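PDB 5VP3: mnemiopsin 1 from Mnemiopsis leidyi, which acts as a light-sensitive bioluminescent photoprotein of a ctenophore, an EF-hand protein whose light emission is regulated by calcium. Local coordinates for residues A[13-19]-A[110-115]; A[35-39]-A[188-194]; A[64-68]-A[150-154]. All blocks are in the same frame, centred on the assembly; numbering follows the deposited sequence. Where two conformers were deposited one is given.

Interaction 1: residues A[13-19]-A[110-115]; sequences YLRSVGN and EAERER
Asn19 reaches between two carboxylates of helix 101-117, one helical turn apart. Its ND2 donates to Glu110 OE2 at 2.9 Å and to Glu114 OE1 at 3.0 Å, both bonds fairly straight and both close to the amide plane. The acceptors are turned differently: Glu110 offers its anti lone pair, whereas Glu114, its carboxylate 81° from the amide, is met from above its plane. Glu110 is further held by Arg113, which grips OE1 side-on through NE and NH2. Exchanging Glu110 for an alanine would probably leave one N-H of the Asn19 amide and the Arg113 guanidinium without their acceptor. Glu114 CG, anti to the backbone N (chi1 -176°), lies against Val17 CG2 and the Tyr13 hydroxyl, and the bend at chi2 turns the carboxylate toward Asn19; its OE2 pairs with Arg118 and accepts from a water that bridges to Val17 O. Beside these polar groups, Leu14 CD2 rests on Ala111 CA at 3.7 Å, and Tyr13 CD2 meets Ala111 CB at 3.9 Å. The Tyr13 ring lies 27° from the Arg115 guanidinium plane in an off-centre cation-pi contact, CZ 5.0 Å from the ring centroid. Helix 9-16 ends here in a Schellman motif with Gly18 as C-prime residue, and the contact sets this capped N-terminal helix against helix 101-117.

Interaction 2: residues A[35-39]-A[188-194]; sequences RLYKR and KFWMEPY. With CD (cadmium ion), chain E.
Arg35 and Arg39, one turn apart on helix 30-43, both point their guanidinium groups at backbone carbonyls in the last turn of helix 179-190 and the loop after it. Among the hydrogen bonds, that from Arg35 NH1 to Glu192 O is short, at 2.7 Å, though its donor sits 32° from the carbonyl plane. Arg35 NH2 adds weak bonds to the same oxygen and to Lys188 O, the latter at 2.8 Å. The extended chain of Arg35, with CG trans to the backbone N (chi1 155°), carries the group this far. Arg39 straddles a single acceptor: NH1 and NH2 make weak bonds to Phe189 O, at 2.8 Å and 2.6 Å.

Aromatic contacts supplement these bonds. Arg39 NH2 stands over the centre of the Phe189 ring, a cation-pi arrangement with CZ 4.5 Å from the centroid and 15° off the normal. The opposing tail contributes Tyr194, which crosses Arg35 at about a right angle but is poorly ordered.

Ionic and metal contacts lie within residues 188-194. Glu192 chelates a cadmium ion through both carboxylate oxygens, OE1 at 2.6 Å, while Lys188 NZ forms a salt bridge to that same oxygen; two waters also bind the metal. Together, the arginines hold the C-terminal tail against helix 30-43, the helix leading into the EF-hand loop of Asp44 to Glu55, and so join the first EF-hand to the end of the C-terminal EF-hand pair.

Interaction 3: residues A[64-68]-A[150-154]; sequences RQLVN and TMMKA
The exiting helices of two EF-hands meet here: helix 53-66 leads out of the cadmium-binding loop that starts at Asp44, and helix 145-154 out of the one that starts at Asp136, each beginning just before the last ligand, Glu55 or Glu147. The contact is entirely apolar, with no hydrogen bond between residues 64-68 and 150-154, and it is carried mainly by Leu66. This leucine is turned toward the other segment and uses three carbons on three partners. Its CB touches Thr150 CG2 at 3.6 Å. Of the two branches, CD1 sits on Ala154 CB at 3.8 Å, while CD2 goes to the long aliphatic chain of Lys153, meeting CE at 3.7 Å. The first torsion (chi1 -69°) sets CG trans to the carbonyl carbon, and chi2 (164°) then turns CD1 toward Ala154 and CD2 toward Lys153.

Lys153 and Ala154 follow Thr150 by three and four residues, which places all three along one side of helix 145-154, and Leu66 packs against that side. Thr150 presents its methyl to the contact, while OG1 bonds to Glu146 O one turn earlier in its own helix, so that its polar atom is satisfied away from the leucine. Val67 adds a lighter touch, CG1 to Thr150 CG2 at 4.1 Å. Lys153 is extended beyond CG, and its methylene groups flank Leu66 obliquely, with NZ 4.1 Å from Leu66 CD2.

Around this pair, Met63 of helix 53-66 extends the apolar surface by touching Thr150, Met151 and Ala154. Val67 also rests on Val134 of helix 123-135 and on Asp137, whose carboxylate accepts a bond from Asn68 N. On another side of helix 145-154, Met152 packs against helix 161-169.

Overall arrangement
The three contacts tie early parts of the chain to later ones. Their first segments come in the order 13-19, 35-39 and 64-68, on helices 9-16, 30-43 and 53-66; their partners follow as 110-115, 150-154 and 188-194, on helices 101-117, 145-154 and 179-190. Interaction 1 crosses both others along the chain, whereas interaction 3 falls wholly within the span bridged by interaction 2. Interaction 2 lies nearest the chain's centre, with its own centre 21 Å from each of the others; interactions 1 and 3 are 34 Å apart, on opposite sides. Interactions 2 and 3 join the helices flanking the first EF-hand loop to the C-terminal EF-hand pair, so the first EF-hand packs against that pair at two places.

Interaction 1: residues A[13-19]-A[110-115]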
loop_
_atom_site.group_PDB
_atom_site.type_symbol
_atom_site.label_atom_id
_atom_site.label_comp_id
_atom_site.label_asym_id
_atom_site.label_seq_id
_atom_site.Cartn_x
_atom_site.Cartn_y
_atom_site.Cartn_z
ATOM N N TYR A 13 9.325 12.429 9.292
ATOM C CA TYR A 13 8.223 13.368 9.140
ATOM C C TYR A 13 7.608 13.720 10.489
ATOM O O TYR A 13 7.319 14.886 10.765
ATOM C CB TYR A 13 7.174 12.778 8.205
ATOM C CG TYR A 13 5.901 13.519 8.279
ATOM C CD1 TYR A 13 5.807 14.809 7.786
ATOM C CD2 TYR A 13 4.794 12.956 8.865
ATOM C CE1 TYR A 13 4.633 15.509 7.863
ATOM C CE2 TYR A 13 3.605 13.646 8.950
ATOM C CZ TYR A 13 3.535 14.924 8.445
ATOM O OH TYR A 13 2.353 15.618 8.513
ATOM N N LEU A 14 7.373 12.722 11.333
ATOM C CA LEU A 14 6.736 12.988 12.607
ATOM C C LEU A 14 7.588 13.940 13.423
ATOM O O LEU A 14 7.085 14.935 13.962
ATOM C CB LEU A 14 6.513 11.685 13.360
ATOM C CG LEU A 14 5.498 10.759 12.680
ATOM C CD1 LEU A 14 5.522 9.439 13.377
ATOM C CD2 LEU A 14 4.067 11.383 12.696
ATOM N N ARG A 15 8.895 13.673 13.489
ATOM C CA ARG A 15 9.769 14.545 14.282
ATOM C C ARG A 15 9.824 15.958 13.698
ATOM O O ARG A 15 9.936 16.933 14.444
ATOM C CB ARG A 15 11.184 13.962 14.384
ATOM C CG ARG A 15 11.315 12.570 15.042
ATOM C CD ARG A 15 10.290 12.303 16.177
ATOM N NE ARG A 15 10.464 10.958 16.758
ATOM C CZ ARG A 15 9.479 10.175 17.219
ATOM N NH1 ARG A 15 8.210 10.562 17.182
ATOM N NH2 ARG A 15 9.767 8.991 17.739
ATOM N N SER A 16 9.703 16.090 12.375
ATOM C CA SER A 16 9.707 17.402 11.748
ATOM C C SER A 16 8.514 18.256 12.162
ATOM O O SER A 16 8.604 19.486 12.077
ATOM C CB SER A 16 9.736 17.260 10.224
ATOM O OG SER A 16 8.499 16.797 9.697
ATOM N N VAL A 17 7.409 17.648 12.599
ATOM C CA VAL A 17 6.230 18.398 13.041
ATOM C C VAL A 17 6.006 18.244 14.548
ATOM O O VAL A 17 4.908 18.523 15.050
ATOM C CB VAL A 17 4.971 18.000 12.238
ATOM C CG1 VAL A 17 5.172 18.256 10.768
ATOM C CG2 VAL A 17 4.606 16.527 12.417
ATOM N N GLY A 18 7.007 17.755 15.272
ATOM C CA GLY A 18 6.917 17.680 16.713
ATOM C C GLY A 18 6.059 16.562 17.236
ATOM O O GLY A 18 5.628 16.627 18.386
ATOM N N ASN A 19 5.798 15.523 16.444
ATOM C CA ASN A 19 4.945 14.430 16.893
ATOM C C ASN A 19 5.827 13.473 17.687
ATOM O O ASN A 19 6.875 13.052 17.196
ATOM C CB ASN A 19 4.264 13.768 15.694
ATOM C CG ASN A 19 3.470 12.547 16.066
ATOM O OD1 ASN A 19 4.010 11.608 16.601
ATOM N ND2 ASN A 19 2.175 12.555 15.768
ATOM N N GLU A 110 0.785 6.206 11.955
ATOM C CA GLU A 110 0.740 7.459 12.702
ATOM C C GLU A 110 1.004 8.652 11.792
ATOM O O GLU A 110 0.349 9.690 11.921
ATOM C CB GLU A 110 1.749 7.429 13.842
ATOM C CG GLU A 110 1.818 8.709 14.642
ATOM C CD GLU A 110 0.570 9.030 15.449
ATOM O OE1 GLU A 110 -0.215 8.112 15.741
ATOM O OE2 GLU A 110 0.386 10.222 15.813
ATOM N N ALA A 111 1.964 8.528 10.867
ATOM C CA ALA A 111 2.257 9.629 9.953
ATOM C C ALA A 111 1.064 9.945 9.045
ATOM O O ALA A 111 0.783 11.112 8.775
ATOM C CB ALA A 111 3.503 9.302 9.135
ATOM N N GLU A 112 0.326 8.927 8.586
ATOM C CA GLU A 112 -0.902 9.212 7.852
ATOM C C GLU A 112 -1.924 9.925 8.735
ATOM O O GLU A 112 -2.637 10.812 8.267
ATOM C CB GLU A 112 -1.507 7.920 7.267
ATOM C CG GLU A 112 -0.745 7.360 6.075
ATOM C CD GLU A 112 -1.093 8.034 4.769
ATOM O OE1 GLU A 112 -2.200 7.816 4.209
ATOM O OE2 GLU A 112 -0.232 8.787 4.277
ATOM N N ARG A 113 -2.053 9.524 9.999
ATOM C CA ARG A 113 -2.970 10.245 10.888
ATOM C C ARG A 113 -2.551 11.708 11.079
ATOM O O ARG A 113 -3.403 12.604 11.165
ATOM C CB ARG A 113 -3.060 9.532 12.244
ATOM C CG ARG A 113 -3.891 8.207 12.164
ATOM C CD ARG A 113 -4.117 7.575 13.535
ATOM N NE ARG A 113 -2.867 7.205 14.221
ATOM C CZ ARG A 113 -2.355 5.969 14.275
ATOM N NH1 ARG A 113 -2.959 4.937 13.685
ATOM N NH2 ARG A 113 -1.227 5.753 14.939
ATOM N N GLU A 114 -1.243 11.967 11.154
ATOM C CA GLU A 114 -0.736 13.333 11.341
ATOM C C GLU A 114 -1.038 14.166 10.106
ATOM O O GLU A 114 -1.549 15.283 10.197
ATOM C CB GLU A 114 0.773 13.256 11.624
ATOM C CG GLU A 114 1.492 14.562 11.945
ATOM C CD GLU A 114 0.964 15.233 13.209
ATOM O OE1 GLU A 114 0.557 14.513 14.136
ATOM O OE2 GLU A 114 0.947 16.479 13.270
ATOM N N ARG A 115 -0.808 13.589 8.961
ATOM C CA ARG A 115 -1.178 14.184 7.714
ATOM C C ARG A 115 -2.656 14.511 7.640
ATOM O O ARG A 115 -3.001 15.545 7.218
ATOM C CB ARG A 115 -0.804 13.297 6.561
ATOM C CG ARG A 115 0.605 13.404 6.049
ATOM C CD ARG A 115 0.895 12.366 4.979
ATOM N NE ARG A 115 2.234 11.973 5.152
ATOM C CZ ARG A 115 2.651 10.788 5.454
ATOM N NH1 ARG A 115 1.875 9.782 5.517
ATOM N NH2 ARG A 115 3.908 10.656 5.644
HETATM O O HOH W 1 2.732 17.400 15.752
#

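Interaction 2: residues A[35-39]-A[188-194]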
loop_
_atom_site.group_PDB
_atom_site.type_symbol
_atom_site.label_atom_id
_atom_site.label_comp_id
_atom_site.label_asym_id
_atom_site.label_seq_id
_atom_site.Cartn_x
_atom_site.Cartn_y
_atom_site.Cartn_z
ATOM N N ARG A 35 -0.698 -11.041 9.404
ATOM C CA ARG A 35 -0.825 -10.474 8.065
ATOM C C ARG A 35 0.420 -9.700 7.669
ATOM O O ARG A 35 0.906 -9.843 6.540
ATOM C CB ARG A 35 -2.074 -9.590 7.995
ATOM C CG ARG A 35 -2.051 -8.499 6.927
ATOM C CD ARG A 35 -3.300 -7.619 7.047
ATOM N NE ARG A 35 -3.097 -6.255 6.561
ATOM C CZ ARG A 35 -4.040 -5.317 6.586
ATOM N NH1 ARG A 35 -5.247 -5.593 7.089
ATOM N NH2 ARG A 35 -3.786 -4.105 6.105
ATOM N N LEU A 36 0.995 -8.912 8.579
ATOM C CA LEU A 36 2.165 -8.137 8.176
ATOM C C LEU A 36 3.312 -9.053 7.787
ATOM O O LEU A 36 3.896 -8.911 6.705
ATOM C CB LEU A 36 2.579 -7.167 9.287
ATOM C CG LEU A 36 1.685 -5.929 9.389
ATOM C CD1 LEU A 36 1.923 -5.242 10.695
ATOM C CD2 LEU A 36 1.870 -4.926 8.229
ATOM N N TYR A 37 3.611 -10.055 8.625
ATOM C CA TYR A 37 4.757 -10.915 8.311
ATOM C C TYR A 37 4.522 -11.722 7.033
ATOM O O TYR A 37 5.462 -11.960 6.238
ATOM C CB TYR A 37 5.059 -11.826 9.503
ATOM C CG TYR A 37 5.830 -11.089 10.578
ATOM C CD1 TYR A 37 7.046 -10.500 10.282
ATOM C CD2 TYR A 37 5.345 -10.970 11.877
ATOM C CE1 TYR A 37 7.756 -9.803 11.237
ATOM C CE2 TYR A 37 6.051 -10.267 12.842
ATOM C CZ TYR A 37 7.268 -9.683 12.512
ATOM O OH TYR A 37 8.025 -8.964 13.438
ATOM N N LYS A 38 3.276 -12.118 6.794
ATOM C CA LYS A 38 2.952 -12.815 5.552
ATOM C C LYS A 38 3.151 -11.900 4.345
ATOM O O LYS A 38 3.617 -12.339 3.289
ATOM C CB LYS A 38 1.517 -13.337 5.628
ATOM C CG LYS A 38 1.009 -13.909 4.343
ATOM C CD LYS A 38 -0.268 -14.719 4.559
ATOM C CE LYS A 38 -0.636 -15.478 3.271
ATOM N NZ LYS A 38 -1.805 -16.365 3.459
ATOM N N ARG A 39 2.798 -10.625 4.481
ATOM C CA ARG A 39 3.056 -9.683 3.396
ATOM C C ARG A 39 4.544 -9.508 3.181
ATOM O O ARG A 39 5.018 -9.508 2.037
ATOM C CB ARG A 39 2.420 -8.331 3.679
ATOM C CG ARG A 39 1.009 -8.217 3.249
ATOM C CD ARG A 39 0.870 -7.380 1.983
ATOM N NE ARG A 39 -0.541 -7.418 1.650
ATOM C CZ ARG A 39 -1.481 -6.748 2.309
ATOM N NH1 ARG A 39 -1.168 -5.932 3.307
ATOM N NH2 ARG A 39 -2.744 -6.881 1.956
ATOM N N LYS A 188 -7.771 -0.542 3.654
ATOM C CA LYS A 188 -7.814 -1.858 4.284
ATOM C C LYS A 188 -6.690 -2.755 3.774
ATOM O O LYS A 188 -5.988 -3.400 4.561
ATOM C CB LYS A 188 -9.168 -2.533 4.027
ATOM C CG LYS A 188 -10.371 -1.804 4.627
ATOM C CD LYS A 188 -10.301 -1.743 6.120
ATOM C CE LYS A 188 -11.518 -1.032 6.712
ATOM N NZ LYS A 188 -11.167 -0.294 7.962
ATOM N N PHE A 189 -6.521 -2.830 2.452
ATOM C CA PHE A 189 -5.579 -3.787 1.882
ATOM C C PHE A 189 -4.153 -3.474 2.336
ATOM O O PHE A 189 -3.363 -4.385 2.589
ATOM C CB PHE A 189 -5.724 -3.785 0.339
ATOM C CG PHE A 189 -5.029 -4.952 -0.384
ATOM C CD1 PHE A 189 -5.648 -6.207 -0.493
ATOM C CD2 PHE A 189 -3.774 -4.780 -0.996
ATOM C CE1 PHE A 189 -5.010 -7.289 -1.172
ATOM C CE2 PHE A 189 -3.138 -5.849 -1.677
ATOM C CZ PHE A 189 -3.766 -7.099 -1.765
ATOM N N TRP A 190 -3.819 -2.210 2.475
ATOM C CA TRP A 190 -2.480 -1.774 2.704
ATOM C C TRP A 190 -2.177 -1.168 4.090
ATOM O O TRP A 190 -1.109 -0.675 4.292
ATOM C CB TRP A 190 -2.113 -0.741 1.665
ATOM C CG TRP A 190 -2.198 -1.101 0.251
ATOM C CD1 TRP A 190 -3.102 -0.689 -0.634
ATOM C CD2 TRP A 190 -1.276 -1.879 -0.471
ATOM N NE1 TRP A 190 -2.841 -1.189 -1.846
ATOM C CE2 TRP A 190 -1.707 -1.928 -1.772
ATOM C CE3 TRP A 190 -0.130 -2.554 -0.126
ATOM C CZ2 TRP A 190 -1.046 -2.623 -2.730
ATOM C CZ3 TRP A 190 0.519 -3.223 -1.061
ATOM C CH2 TRP A 190 0.068 -3.262 -2.358
ATOM N N MET A 191 -3.100 -1.205 5.026
ATOM C CA MET A 191 -2.879 -0.593 6.322
ATOM C C MET A 191 -3.767 -1.038 7.469
ATOM O O MET A 191 -3.290 -1.489 8.451
ATOM C CB MET A 191 -2.911 0.923 6.220
ATOM C CG MET A 191 -2.642 1.593 7.541
ATOM S SD MET A 191 -2.563 3.382 7.534
ATOM C CE MET A 191 -4.276 3.796 7.455
ATOM N N GLU A 192 -5.054 -0.878 7.334
ATOM C CA GLU A 192 -5.939 -1.018 8.444
ATOM C C GLU A 192 -6.346 -2.447 8.633
ATOM O O GLU A 192 -6.314 -3.224 7.728
ATOM C CB GLU A 192 -7.170 -0.187 8.231
ATOM C CG GLU A 192 -6.933 1.278 8.301
ATOM C CD GLU A 192 -8.166 2.071 7.984
ATOM O OE1 GLU A 192 -9.252 1.523 8.018
ATOM O OE2 GLU A 192 -8.029 3.231 7.694
ATOM N N PRO A 193 -6.804 -2.747 9.829
ATOM C CA PRO A 193 -7.352 -4.068 10.074
ATOM C C PRO A 193 -8.598 -4.321 9.254
ATOM O O PRO A 193 -9.385 -3.446 9.042
ATOM C CB PRO A 193 -7.666 -4.044 11.557
ATOM C CG PRO A 193 -6.782 -3.029 12.111
ATOM C CD PRO A 193 -6.504 -2.030 11.064
ATOM N N TYR A 194 -8.753 -5.527 8.772
ATOM C CA TYR A 194 -9.990 -5.933 8.171
ATOM C C TYR A 194 -11.107 -5.914 9.182
ATOM O O TYR A 194 -10.947 -6.332 10.299
ATOM C CB TYR A 194 -9.878 -7.303 7.565
ATOM C CG TYR A 194 -8.973 -7.282 6.405
ATOM C CD1 TYR A 194 -9.367 -6.740 5.225
ATOM C CD2 TYR A 194 -7.714 -7.757 6.500
ATOM C CE1 TYR A 194 -8.526 -6.687 4.155
ATOM C CE2 TYR A 194 -6.872 -7.718 5.437
ATOM C CZ TYR A 194 -7.284 -7.171 4.268
ATOM O OH TYR A 194 -6.447 -7.135 3.211
HETATM CD CD CD E . -10.578 3.764 8.307
HETATM O O HOH W 2 -12.801 2.433 8.894
HETATM O O HOH W 3 -9.460 3.670 10.669
#

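Interaction 3: residues A[64-68]-A[150-154]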
loop_
_atom_site.group_PDB
_atom_site.type_symbol
_atom_site.label_atom_id
_atom_site.label_comp_id
_atom_site.label_asym_id
_atom_site.label_seq_id
_atom_site.Cartn_x
_atom_site.Cartn_y
_atom_site.Cartn_z
ATOM N N ARG A 64 1.000 -3.840 -14.727
ATOM C CA ARG A 64 1.199 -3.235 -16.046
ATOM C C ARG A 64 1.076 -4.264 -17.162
ATOM O O ARG A 64 0.488 -3.986 -18.215
ATOM C CB ARG A 64 2.585 -2.572 -16.086
ATOM C CG ARG A 64 2.999 -1.992 -17.415
ATOM C CD ARG A 64 4.400 -1.407 -17.361
ATOM N NE ARG A 64 5.435 -2.428 -17.369
ATOM C CZ ARG A 64 5.890 -3.035 -18.465
ATOM N NH1 ARG A 64 5.430 -2.713 -19.659
ATOM N NH2 ARG A 64 6.822 -3.973 -18.357
ATOM N N GLN A 65 1.612 -5.469 -16.942
ATOM C CA GLN A 65 1.602 -6.475 -17.995
ATOM C C GLN A 65 0.195 -6.913 -18.341
ATOM O O GLN A 65 -0.072 -7.250 -19.494
ATOM C CB GLN A 65 2.401 -7.689 -17.562
ATOM C CG GLN A 65 3.903 -7.430 -17.360
ATOM C CD GLN A 65 4.635 -8.643 -16.810
ATOM O OE1 GLN A 65 4.386 -9.775 -17.250
ATOM N NE2 GLN A 65 5.547 -8.422 -15.830
ATOM N N LEU A 66 -0.713 -6.911 -17.360
ATOM C CA LEU A 66 -2.043 -7.482 -17.519
ATOM C C LEU A 66 -3.059 -6.505 -18.068
ATOM O O LEU A 66 -4.195 -6.892 -18.290
ATOM C CB LEU A 66 -2.558 -8.000 -16.198
ATOM C CG LEU A 66 -1.809 -9.223 -15.716
ATOM C CD1 LEU A 66 -2.119 -9.409 -14.297
ATOM C CD2 LEU A 66 -2.213 -10.450 -16.477
ATOM N N VAL A 67 -2.696 -5.250 -18.275
ATOM C CA VAL A 67 -3.610 -4.257 -18.797
ATOM C C VAL A 67 -2.879 -3.548 -19.919
ATOM O O VAL A 67 -1.738 -3.880 -20.224
ATOM C CB VAL A 67 -4.079 -3.253 -17.719
ATOM C CG1 VAL A 67 -4.726 -3.988 -16.538
ATOM C CG2 VAL A 67 -2.928 -2.387 -17.230
ATOM N N ASN A 68 -3.527 -2.548 -20.511
ATOM C CA ASN A 68 -2.887 -1.721 -21.536
ATOM C C ASN A 68 -3.070 -0.264 -21.123
ATOM O O ASN A 68 -3.856 0.497 -21.698
ATOM C CB ASN A 68 -3.441 -2.034 -22.917
ATOM C CG ASN A 68 -2.909 -3.349 -23.453
ATOM O OD1 ASN A 68 -1.701 -3.498 -23.670
ATOM N ND2 ASN A 68 -3.793 -4.314 -23.650
ATOM N N THR A 150 -8.237 -8.543 -12.057
ATOM C CA THR A 150 -6.920 -8.450 -12.661
ATOM C C THR A 150 -5.898 -8.044 -11.628
ATOM O O THR A 150 -4.816 -8.631 -11.561
ATOM C CB THR A 150 -6.969 -7.482 -13.817
ATOM O OG1 THR A 150 -7.931 -7.991 -14.750
ATOM C CG2 THR A 150 -5.611 -7.360 -14.471
ATOM N N MET A 151 -6.246 -7.082 -10.768
ATOM C CA MET A 151 -5.320 -6.677 -9.721
ATOM C C MET A 151 -5.016 -7.824 -8.771
ATOM O O MET A 151 -3.894 -7.937 -8.249
ATOM C CB MET A 151 -5.877 -5.497 -8.928
ATOM C CG MET A 151 -4.817 -4.909 -7.999
ATOM S SD MET A 151 -5.356 -3.628 -6.837
ATOM C CE MET A 151 -5.994 -4.599 -5.509
ATOM N N MET A 152 -6.024 -8.635 -8.461
ATOM C CA MET A 152 -5.791 -9.787 -7.603
ATOM C C MET A 152 -4.814 -10.755 -8.261
ATOM O O MET A 152 -3.888 -11.260 -7.621
ATOM C CB MET A 152 -7.112 -10.493 -7.311
ATOM C CG MET A 152 -8.159 -9.616 -6.629
ATOM S SD MET A 152 -7.427 -8.995 -5.116
ATOM C CE MET A 152 -8.604 -7.778 -4.543
ATOM N N LYS A 153 -5.001 -11.001 -9.550
ATOM C CA LYS A 153 -4.131 -11.917 -10.268
ATOM C C LYS A 153 -2.693 -11.420 -10.256
ATOM O O LYS A 153 -1.766 -12.184 -9.987
ATOM C CB LYS A 153 -4.649 -12.065 -11.693
ATOM C CG LYS A 153 -3.736 -12.769 -12.663
ATOM C CD LYS A 153 -4.511 -13.085 -13.943
ATOM C CE LYS A 153 -3.594 -13.589 -15.048
ATOM N NZ LYS A 153 -4.372 -13.987 -16.259
ATOM N N ALA A 154 -2.493 -10.127 -10.528
ATOM C CA ALA A 154 -1.153 -9.555 -10.482
ATOM C C ALA A 154 -0.529 -9.705 -9.109
ATOM O O ALA A 154 0.699 -9.807 -8.991
ATOM C CB ALA A 154 -1.198 -8.077 -10.859
#